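Local coordinates for protein virulence factor (PDB 2W3Y) that acts as an S-palmitoylated virulence factor of a bacterial pathogen of Drosophila and binds to lipid vesicles, at residues A[26-32]-A[249-255]; A[75-81]-A[93-97]; A[101-105]-A[242-246]. All blocks are in the same frame, centred on the assembly; numbering follows the deposited sequence.

Contact 1 (A[26-32]-A[249-255]); sequences SNETFDI and KYEGKAI
The ring of Phe30 turns its edge to the C-terminal part of helix 237-250: CE2 lies 3.7 Å from Lys249 O, and CD2 lies 3.8 Å from Tyr250 O. On one face the ring has Glu28 O, displaced toward the rim. His18 also stacks with it. The Tyr250 ring is covered over the centre of one face by Lys249 CG, and its OH bonds to Asp11 of helix 9-18.

Beside the Phe30 ring the two backbones make a single beta bridge of the parallel type, Phe30 with Gly252, which ties the loop before strand 36-37 to residues 251-253. Phe30 N gives a nearly straight bond to Glu251 O (3.1 Å, 172°). The returning bond runs from Lys253 N to Phe30 O, 3.0 Å.

Next to the bridge, Lys253 bends at its second torsion (chi2 79°) and then stays extended, carrying NZ over to the opposing loop. There NZ donates to Ser26 O at 3.0 Å, to Thr29 OG1 at 3.0 Å and to Thr29 O at 2.8 Å, this last approached from above the carbonyl plane (49° out of it). With a water accepting as well, these partners have to share three protons.

Farther along, Ile32 CD1 meets Ile255 CG2 at 3.9 Å, the two side chains nearly perpendicular. Asp31 OD1 forms a long salt bridge to Lys253 NZ, and a water bridges the pair from the side, donating to OD1 while it accepts from NZ.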
loop_
_atom_site.group_PDB
_atom_site.type_symbol
_atom_site.label_atom_id
_atom_site.label_comp_id
_atom_site.label_asym_id
_atom_site.label_seq_id
_atom_site.Cartn_x
_atom_site.Cartn_y
_atom_site.Cartn_z
ATOM N N SER A 26 -15.004 -12.098 14.431
ATOM C CA SER A 26 -15.241 -10.933 13.563
ATOM C C SER A 26 -15.718 -9.694 14.332
ATOM O O SER A 26 -15.532 -8.557 13.883
ATOM C CB SER A 26 -16.220 -11.284 12.437
ATOM O OG SER A 26 -17.541 -11.445 12.928
ATOM N N ASN A 27 -16.326 -9.929 15.490
ATOM C CA ASN A 27 -16.712 -8.860 16.412
ATOM C C ASN A 27 -15.580 -8.463 17.365
ATOM O O ASN A 27 -15.724 -7.517 18.142
ATOM C CB ASN A 27 -17.961 -9.269 17.207
ATOM C CG ASN A 27 -18.018 -10.769 17.472
ATOM O OD1 ASN A 27 -17.531 -11.248 18.496
ATOM N ND2 ASN A 27 -18.590 -11.521 16.525
ATOM N N GLU A 28 -14.460 -9.187 17.286
ATOM C CA GLU A 28 -13.286 -8.977 18.151
ATOM C C GLU A 28 -12.035 -8.437 17.417
ATOM O O GLU A 28 -11.150 -7.849 18.059
ATOM C CB GLU A 28 -12.935 -10.282 18.887
ATOM C CG GLU A 28 -13.744 -10.539 20.163
ATOM C CD GLU A 28 -13.054 -10.028 21.434
ATOM O OE1 GLU A 28 -12.411 -8.947 21.394
ATOM O OE2 GLU A 28 -13.164 -10.707 22.486
ATOM N N THR A 29 -11.958 -8.652 16.097
ATOM C CA THR A 29 -10.893 -8.063 15.265
ATOM C C THR A 29 -10.903 -6.537 15.378
ATOM O O THR A 29 -11.947 -5.923 15.639
ATOM C CB THR A 29 -11.035 -8.429 13.765
ATOM O OG1 THR A 29 -12.407 -8.312 13.367
ATOM C CG2 THR A 29 -10.545 -9.844 13.492
ATOM N N PHE A 30 -9.743 -5.925 15.165
ATOM C CA PHE A 30 -9.613 -4.484 15.383
ATOM C C PHE A 30 -10.044 -3.653 14.175
ATOM O O PHE A 30 -9.710 -3.981 13.047
ATOM C CB PHE A 30 -8.205 -4.152 15.846
ATOM C CG PHE A 30 -7.810 -4.872 17.113
ATOM C CD1 PHE A 30 -8.421 -4.553 18.332
ATOM C CD2 PHE A 30 -6.862 -5.889 17.084
ATOM C CE1 PHE A 30 -8.068 -5.228 19.518
ATOM C CE2 PHE A 30 -6.492 -6.566 18.264
ATOM C CZ PHE A 30 -7.106 -6.243 19.479
ATOM N N ASP A 31 -10.807 -2.592 14.433
ATOM C CA ASP A 31 -11.220 -1.644 13.386
ATOM C C ASP A 31 -10.008 -1.042 12.670
ATOM O O ASP A 31 -8.984 -0.782 13.298
ATOM C CB ASP A 31 -12.062 -0.518 13.983
ATOM C CG ASP A 31 -13.417 -0.996 14.474
ATOM O OD1 ASP A 31 -13.875 -2.067 14.020
ATOM O OD2 ASP A 31 -14.031 -0.284 15.310
ATOM N N ILE A 32 -10.126 -0.832 11.359
ATOM C CA ILE A 32 -9.054 -0.200 10.586
ATOM C C ILE A 32 -9.439 1.220 10.226
ATOM O O ILE A 32 -10.591 1.621 10.413
ATOM C CB ILE A 32 -8.631 -1.033 9.328
ATOM C CG1 ILE A 32 -9.764 -1.083 8.283
ATOM C CG2 ILE A 32 -8.119 -2.430 9.773
ATOM C CD1 ILE A 32 -9.327 -1.586 6.891
ATOM N N LYS A 249 -2.898 -12.438 16.643
ATOM C CA LYS A 249 -3.178 -11.644 17.837
ATOM C C LYS A 249 -3.686 -10.210 17.555
ATOM O O LYS A 249 -4.538 -9.679 18.280
ATOM C CB LYS A 249 -1.928 -11.609 18.733
ATOM C CG LYS A 249 -2.171 -11.079 20.146
ATOM C CD LYS A 249 -0.944 -11.267 21.049
ATOM C CE LYS A 249 -1.044 -10.436 22.324
ATOM N NZ LYS A 249 0.267 -10.389 23.074
ATOM N N TYR A 250 -3.163 -9.591 16.502
ATOM C CA TYR A 250 -3.402 -8.173 16.267
ATOM C C TYR A 250 -4.198 -7.903 14.994
ATOM O O TYR A 250 -4.243 -6.763 14.508
ATOM C CB TYR A 250 -2.071 -7.423 16.280
ATOM C CG TYR A 250 -1.365 -7.515 17.632
ATOM C CD1 TYR A 250 -1.903 -6.885 18.756
ATOM C CD2 TYR A 250 -0.182 -8.238 17.782
ATOM C CE1 TYR A 250 -1.282 -6.964 19.999
ATOM C CE2 TYR A 250 0.457 -8.325 19.033
ATOM C CZ TYR A 250 -0.106 -7.687 20.130
ATOM O OH TYR A 250 0.493 -7.747 21.366
ATOM N N GLU A 251 -4.849 -8.957 14.494
ATOM C CA GLU A 251 -5.614 -8.944 13.233
ATOM C C GLU A 251 -6.573 -7.759 13.086
ATOM O O GLU A 251 -7.407 -7.524 13.941
ATOM C CB GLU A 251 -6.404 -10.255 13.071
ATOM C CG GLU A 251 -7.052 -10.401 11.686
ATOM C CD GLU A 251 -7.834 -11.694 11.504
ATOM O OE1 GLU A 251 -8.776 -11.688 10.670
ATOM O OE2 GLU A 251 -7.513 -12.708 12.184
ATOM N N GLY A 252 -6.449 -7.023 11.986
ATOM C CA GLY A 252 -7.419 -5.984 11.656
ATOM C C GLY A 252 -8.516 -6.546 10.758
ATOM O O GLY A 252 -8.357 -7.609 10.176
ATOM N N LYS A 253 -9.636 -5.834 10.665
ATOM C CA LYS A 253 -10.666 -6.121 9.664
ATOM C C LYS A 253 -10.043 -6.203 8.270
ATOM O O LYS A 253 -9.077 -5.508 7.982
ATOM C CB LYS A 253 -11.726 -5.016 9.680
ATOM C CG LYS A 253 -13.016 -5.374 10.405
ATOM C CD LYS A 253 -12.889 -5.267 11.891
ATOM C CE LYS A 253 -14.259 -5.467 12.534
ATOM N NZ LYS A 253 -14.153 -5.881 13.952
ATOM N N ALA A 254 -10.597 -7.055 7.415
ATOM C CA ALA A 254 -10.077 -7.242 6.057
ATOM C C ALA A 254 -10.042 -5.939 5.239
ATOM O O ALA A 254 -11.065 -5.264 5.078
ATOM C CB ALA A 254 -10.879 -8.329 5.320
ATOM N N ILE A 255 -8.867 -5.603 4.713
ATOM C CA ILE A 255 -8.749 -4.456 3.794
ATOM C C ILE A 255 -9.513 -4.668 2.487
ATOM O O ILE A 255 -9.923 -3.695 1.851
ATOM C CB ILE A 255 -7.281 -3.986 3.533
ATOM C CG1 ILE A 255 -6.467 -5.037 2.751
ATOM C CG2 ILE A 255 -6.601 -3.568 4.852
ATOM C CD1 ILE A 255 -5.126 -4.540 2.222
HETATM O O HOH W 1 -15.057 -4.270 16.146
#

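Contact 2 (A[75-81]-A[93-97])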
loop_
_atom_site.group_PDB
_atom_site.type_symbol
_atom_site.label_atom_id
_atom_site.label_comp_id
_atom_site.label_asym_id
_atom_site.label_seq_id
_atom_site.Cartn_x
_atom_site.Cartn_y
_atom_site.Cartn_z
ATOM N N SER A 75 -2.789 -0.674 9.966
ATOM C CA SER A 75 -3.935 0.224 9.946
ATOM C C SER A 75 -4.736 0.233 11.248
ATOM O O SER A 75 -5.182 1.295 11.684
ATOM C CB SER A 75 -4.868 -0.101 8.779
ATOM O OG SER A 75 -5.907 0.857 8.743
ATOM N N ALA A 76 -4.924 -0.947 11.844
ATOM C CA ALA A 76 -5.653 -1.079 13.113
ATOM C C ALA A 76 -4.932 -0.432 14.312
ATOM O O ALA A 76 -5.585 0.223 15.144
ATOM C CB ALA A 76 -6.014 -2.538 13.385
ATOM N N ALA A 77 -3.604 -0.576 14.360
ATOM C CA ALA A 77 -2.748 0.109 15.347
ATOM C C ALA A 77 -2.852 1.634 15.248
ATOM O O ALA A 77 -3.005 2.324 16.260
ATOM C CB ALA A 77 -1.288 -0.334 15.187
ATOM N N VAL A 78 -2.799 2.145 14.019
ATOM C CA VAL A 78 -2.942 3.573 13.733
ATOM C C VAL A 78 -4.296 4.103 14.193
ATOM O O VAL A 78 -4.354 5.135 14.851
ATOM C CB VAL A 78 -2.759 3.893 12.215
ATOM C CG1 VAL A 78 -3.264 5.318 11.898
ATOM C CG2 VAL A 78 -1.307 3.726 11.811
ATOM N N ASN A 79 -5.363 3.390 13.819
ATOM C CA ASN A 79 -6.730 3.714 14.195
ATOM C C ASN A 79 -6.933 3.853 15.711
ATOM O O ASN A 79 -7.576 4.804 16.184
ATOM C CB ASN A 79 -7.678 2.642 13.663
ATOM C CG ASN A 79 -9.132 3.032 13.817
ATOM O OD1 ASN A 79 -9.588 4.005 13.224
ATOM N ND2 ASN A 79 -9.865 2.279 14.627
ATOM N N LYS A 80 -6.381 2.893 16.442
ATOM C CA LYS A 80 -6.348 2.921 17.896
ATOM C C LYS A 80 -5.438 4.039 18.435
ATOM O O LYS A 80 -5.851 4.811 19.307
ATOM C CB LYS A 80 -5.906 1.552 18.440
ATOM C CG LYS A 80 -6.047 1.390 19.964
ATOM C CD LYS A 80 -7.439 1.799 20.463
ATOM C CE LYS A 80 -7.516 1.757 21.984
ATOM N NZ LYS A 80 -7.493 0.355 22.499
ATOM N N LYS A 81 -4.225 4.138 17.904
ATOM C CA LYS A 81 -3.232 5.097 18.411
ATOM C C LYS A 81 -3.599 6.558 18.162
ATOM O O LYS A 81 -3.284 7.411 18.989
ATOM C CB LYS A 81 -1.833 4.778 17.851
ATOM C CG LYS A 81 -0.681 5.676 18.331
ATOM C CD LYS A 81 0.665 5.113 17.885
ATOM C CE LYS A 81 1.823 6.096 18.132
ATOM N NZ LYS A 81 1.990 6.392 19.584
ATOM N N ILE A 93 2.229 9.034 12.071
ATOM C CA ILE A 93 1.741 7.920 12.919
ATOM C C ILE A 93 1.846 6.548 12.226
ATOM O O ILE A 93 2.242 5.549 12.855
ATOM C CB ILE A 93 0.311 8.188 13.431
ATOM C CG1 ILE A 93 0.291 9.462 14.300
ATOM C CG2 ILE A 93 -0.231 6.970 14.183
ATOM C CD1 ILE A 93 -1.095 9.987 14.616
ATOM N N TRP A 94 1.490 6.508 10.939
ATOM C CA TRP A 94 1.749 5.343 10.066
ATOM C C TRP A 94 3.240 4.977 10.008
ATOM O O TRP A 94 3.611 3.799 10.058
ATOM C CB TRP A 94 1.212 5.608 8.641
ATOM C CG TRP A 94 -0.300 5.626 8.546
ATOM C CD1 TRP A 94 -1.131 6.669 8.856
ATOM C CD2 TRP A 94 -1.153 4.554 8.106
ATOM N NE1 TRP A 94 -2.446 6.306 8.647
ATOM C CE2 TRP A 94 -2.487 5.016 8.190
ATOM C CE3 TRP A 94 -0.917 3.243 7.664
ATOM C CZ2 TRP A 94 -3.594 4.210 7.842
ATOM C CZ3 TRP A 94 -2.011 2.446 7.317
ATOM C CH2 TRP A 94 -3.332 2.940 7.403
ATOM N N LYS A 95 4.107 5.989 9.894
ATOM C CA LYS A 95 5.546 5.736 9.886
ATOM C C LYS A 95 6.060 5.148 11.224
ATOM O O LYS A 95 6.853 4.200 11.220
ATOM C CB LYS A 95 6.319 6.999 9.480
ATOM C CG LYS A 95 7.833 6.795 9.340
ATOM C CD LYS A 95 8.528 8.070 8.853
ATOM C CE LYS A 95 8.605 9.124 9.951
ATOM N NZ LYS A 95 9.239 10.412 9.479
ATOM N N GLU A 96 5.599 5.699 12.347
ATOM C CA GLU A 96 5.960 5.187 13.693
ATOM C C GLU A 96 5.629 3.690 13.846
ATOM O O GLU A 96 6.435 2.908 14.367
ATOM C CB GLU A 96 5.255 6.018 14.782
ATOM C CG GLU A 96 5.468 5.563 16.263
ATOM C CD GLU A 96 6.790 6.033 16.879
ATOM O OE1 GLU A 96 7.656 6.579 16.140
ATOM O OE2 GLU A 96 6.960 5.862 18.113
ATOM N N VAL A 97 4.456 3.298 13.355
ATOM C CA VAL A 97 3.964 1.916 13.484
ATOM C C VAL A 97 4.721 0.967 12.536
ATOM O O VAL A 97 5.099 -0.147 12.934
ATOM C CB VAL A 97 2.416 1.853 13.288
ATOM C CG1 VAL A 97 1.920 0.418 13.104
ATOM C CG2 VAL A 97 1.672 2.539 14.475
#
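Val78 is the bump of helix 57-81, set in a hollow formed by Ile93, Trp94 and Val97, its two methyls pressed on the indole. CG2 sits above the five-membered ring, 3.9 Å from its centroid and 12° off the normal, a CH-pi contact over the face. CG1, lying anti to the backbone N (chi1 166°), reaches the outer part of the pyrrole, 3.5 Å from Trp94 NE1. Ile93 CG2 is 4.1 Å from Val78 CG1, and Val97 CG2 is 4.2 Å from Val78 CG2.

Next to it in the helix, Ala77 offers a shallow bump: its CB meets Val97 CG1 at 3.9 Å. At the other end of the indole, Ser75 OG approaches Trp94 CH2 obliquely at 3.6 Å; its hydrogen bonds go elsewhere, to Tyr44 OH and Val33 N. Trp94 NE1 donates to Lys88 O, which helps to fix the ring's rotation.

Toward the surface the aliphatic part of Lys81 closes the interface, CE crossing Glu96 CG at 4.1 Å. The axes of the two short segments, 9.5 Å apart at their closest, lie at 125°: consecutive helices joined by a loop and packed steeply across each other, with Trp94 reaching onto strands 40-49 and 166-179.

Contact 3 (A[101-105]-A[242-246])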
loop_
_atom_site.group_PDB
_atom_site.type_symbol
_atom_site.label_atom_id
_atom_site.label_comp_id
_atom_site.label_asym_id
_atom_site.label_seq_id
_atom_site.Cartn_x
_atom_site.Cartn_y
_atom_site.Cartn_z
ATOM N N LEU A 101 7.232 -2.723 12.769
ATOM C CA LEU A 101 7.040 -3.942 11.965
ATOM C C LEU A 101 8.261 -4.353 11.137
ATOM O O LEU A 101 8.592 -5.540 11.053
ATOM C CB LEU A 101 5.819 -3.789 11.010
ATOM C CG LEU A 101 4.430 -3.685 11.646
ATOM C CD1 LEU A 101 3.340 -3.327 10.623
ATOM C CD2 LEU A 101 4.048 -4.944 12.442
ATOM N N ILE A 102 8.907 -3.367 10.511
ATOM C CA ILE A 102 9.968 -3.593 9.511
ATOM C C ILE A 102 11.213 -4.360 10.033
ATOM O O ILE A 102 11.600 -5.359 9.440
ATOM C CB ILE A 102 10.349 -2.257 8.743
ATOM C CG1 ILE A 102 9.138 -1.673 7.976
ATOM C CG2 ILE A 102 11.571 -2.433 7.810
ATOM C CD1 ILE A 102 8.443 -2.613 7.028
ATOM N N PRO A 103 11.831 -3.903 11.142
ATOM C CA PRO A 103 12.983 -4.631 11.711
ATOM C C PRO A 103 12.635 -6.067 12.113
ATOM O O PRO A 103 13.473 -6.976 11.996
ATOM C CB PRO A 103 13.329 -3.814 12.954
ATOM C CG PRO A 103 12.776 -2.470 12.702
ATOM C CD PRO A 103 11.522 -2.692 11.926
ATOM N N ALA A 104 11.385 -6.266 12.532
ATOM C CA ALA A 104 10.900 -7.547 13.033
ATOM C C ALA A 104 10.712 -8.623 11.964
ATOM O O ALA A 104 11.105 -9.774 12.169
ATOM C CB ALA A 104 9.602 -7.337 13.804
ATOM N N PHE A 105 10.119 -8.253 10.824
ATOM C CA PHE A 105 9.679 -9.237 9.827
ATOM C C PHE A 105 10.172 -8.973 8.405
ATOM O O PHE A 105 9.880 -9.733 7.484
ATOM C CB PHE A 105 8.145 -9.296 9.789
ATOM C CG PHE A 105 7.501 -9.528 11.121
ATOM C CD1 PHE A 105 7.530 -10.783 11.713
ATOM C CD2 PHE A 105 6.831 -8.499 11.762
ATOM C CE1 PHE A 105 6.913 -11.008 12.933
ATOM C CE2 PHE A 105 6.208 -8.703 12.998
ATOM C CZ PHE A 105 6.249 -9.962 13.584
ATOM N N LYS A 242 6.275 -17.158 14.726
ATOM C CA LYS A 242 6.155 -15.813 15.300
ATOM C C LYS A 242 5.342 -14.875 14.396
ATOM O O LYS A 242 4.568 -14.069 14.898
ATOM C CB LYS A 242 7.499 -15.201 15.749
ATOM C CG LYS A 242 8.470 -14.785 14.655
ATOM C CD LYS A 242 9.549 -13.830 15.218
ATOM C CE LYS A 242 9.238 -12.364 14.892
ATOM N NZ LYS A 242 9.641 -11.383 15.937
ATOM N N VAL A 243 5.516 -15.012 13.080
ATOM C CA VAL A 243 4.710 -14.301 12.086
ATOM C C VAL A 243 3.227 -14.618 12.297
ATOM O O VAL A 243 2.441 -13.713 12.568
ATOM C CB VAL A 243 5.156 -14.633 10.625
ATOM C CG1 VAL A 243 4.170 -14.074 9.582
ATOM C CG2 VAL A 243 6.585 -14.099 10.355
ATOM N N ASP A 244 2.871 -15.908 12.216
ATOM C CA ASP A 244 1.477 -16.364 12.320
ATOM C C ASP A 244 0.795 -15.985 13.630
ATOM O O ASP A 244 -0.360 -15.552 13.611
ATOM C CB ASP A 244 1.371 -17.876 12.088
ATOM C CG ASP A 244 1.578 -18.259 10.627
ATOM O OD1 ASP A 244 1.492 -17.365 9.745
ATOM O OD2 ASP A 244 1.840 -19.457 10.364
ATOM N N ASN A 245 1.517 -16.128 14.747
ATOM C CA ASN A 245 0.988 -15.778 16.064
ATOM C C ASN A 245 0.738 -14.279 16.205
ATOM O O ASN A 245 -0.288 -13.856 16.735
ATOM C CB ASN A 245 1.923 -16.250 17.196
ATOM C CG ASN A 245 1.891 -17.774 17.416
ATOM O OD1 ASN A 245 0.901 -18.449 17.123
ATOM N ND2 ASN A 245 2.989 -18.312 17.946
ATOM N N PHE A 246 1.695 -13.484 15.745
ATOM C CA PHE A 246 1.580 -12.026 15.786
ATOM C C PHE A 246 0.385 -11.560 14.944
ATOM O O PHE A 246 -0.450 -10.779 15.409
ATOM C CB PHE A 246 2.879 -11.395 15.283
ATOM C CG PHE A 246 2.821 -9.898 15.161
ATOM C CD1 PHE A 246 3.130 -9.087 16.249
ATOM C CD2 PHE A 246 2.477 -9.300 13.946
ATOM C CE1 PHE A 246 3.077 -7.701 16.155
ATOM C CE2 PHE A 246 2.422 -7.910 13.840
ATOM C CZ PHE A 246 2.713 -7.113 14.951
#
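Phe105 sends its side chain from helix 91-105 straight at helix 237-250. The CA-CB bond already heads that way, and with CG anti to the carbonyl carbon (chi1 -53°) the ring is carried in among Lys242, Val243 and Phe246. Beyond CB and CG the two edges of the ring go to different neighbours. On one side CD1 meets Val243 CG2 at 3.7 Å, the two side chains lying alongside and pointing opposite ways, and CE1 comes up to Lys242 CE at 3.3 Å, the lysine's last methylene, next to its ammonium. On the other side CE2 lies over a face of the Phe246 ring, 3.9 Å from its CD2. The tip, CZ, rests above the same face, 3.8 Å from Phe246 CG.

The rings of Phe105 and Phe246 are oblique, their centroids 5.1 Å apart and their planes at 47°. Leu101 CD2 reaches the far end of the Phe246 ring, 3.6 Å from CZ, the side chains nearly perpendicular.

Phe14 of helix 9-18 packs edge-to-face with Phe246, and Phe70 of helix 57-81 meets Phe105. The axes of the two short segments come no closer than 12.4 Å and run broadly antiparallel, at 143°; large side chains bridge them. This is an aromatic cluster inside the helical part of an alpha/beta fold, where helices 9-18, 57-81, 91-105 and 237-250 converge beside the sheet.

Contacts 2 and 3 are buried and apolar, both built on helix 91-105: near its start it packs on helix 57-81 through aliphatic groups and an indole, and at its end on helix 237-250 through phenylalanines. Contact 1 is only partly buried and mainly polar, held by backbone bonds and a lysine ammonium at the C-terminal side of helix 237-250. It closes a long chain loop within which both others are nested. Contacts 1 and 2 touch directly: Ile32 CB lies 3.4 Å from Ser75 OG, and Phe30 packs on Ala76. Contact 3 adjoins the others only through the sequence, its centre about 17 Å from that of contact 1.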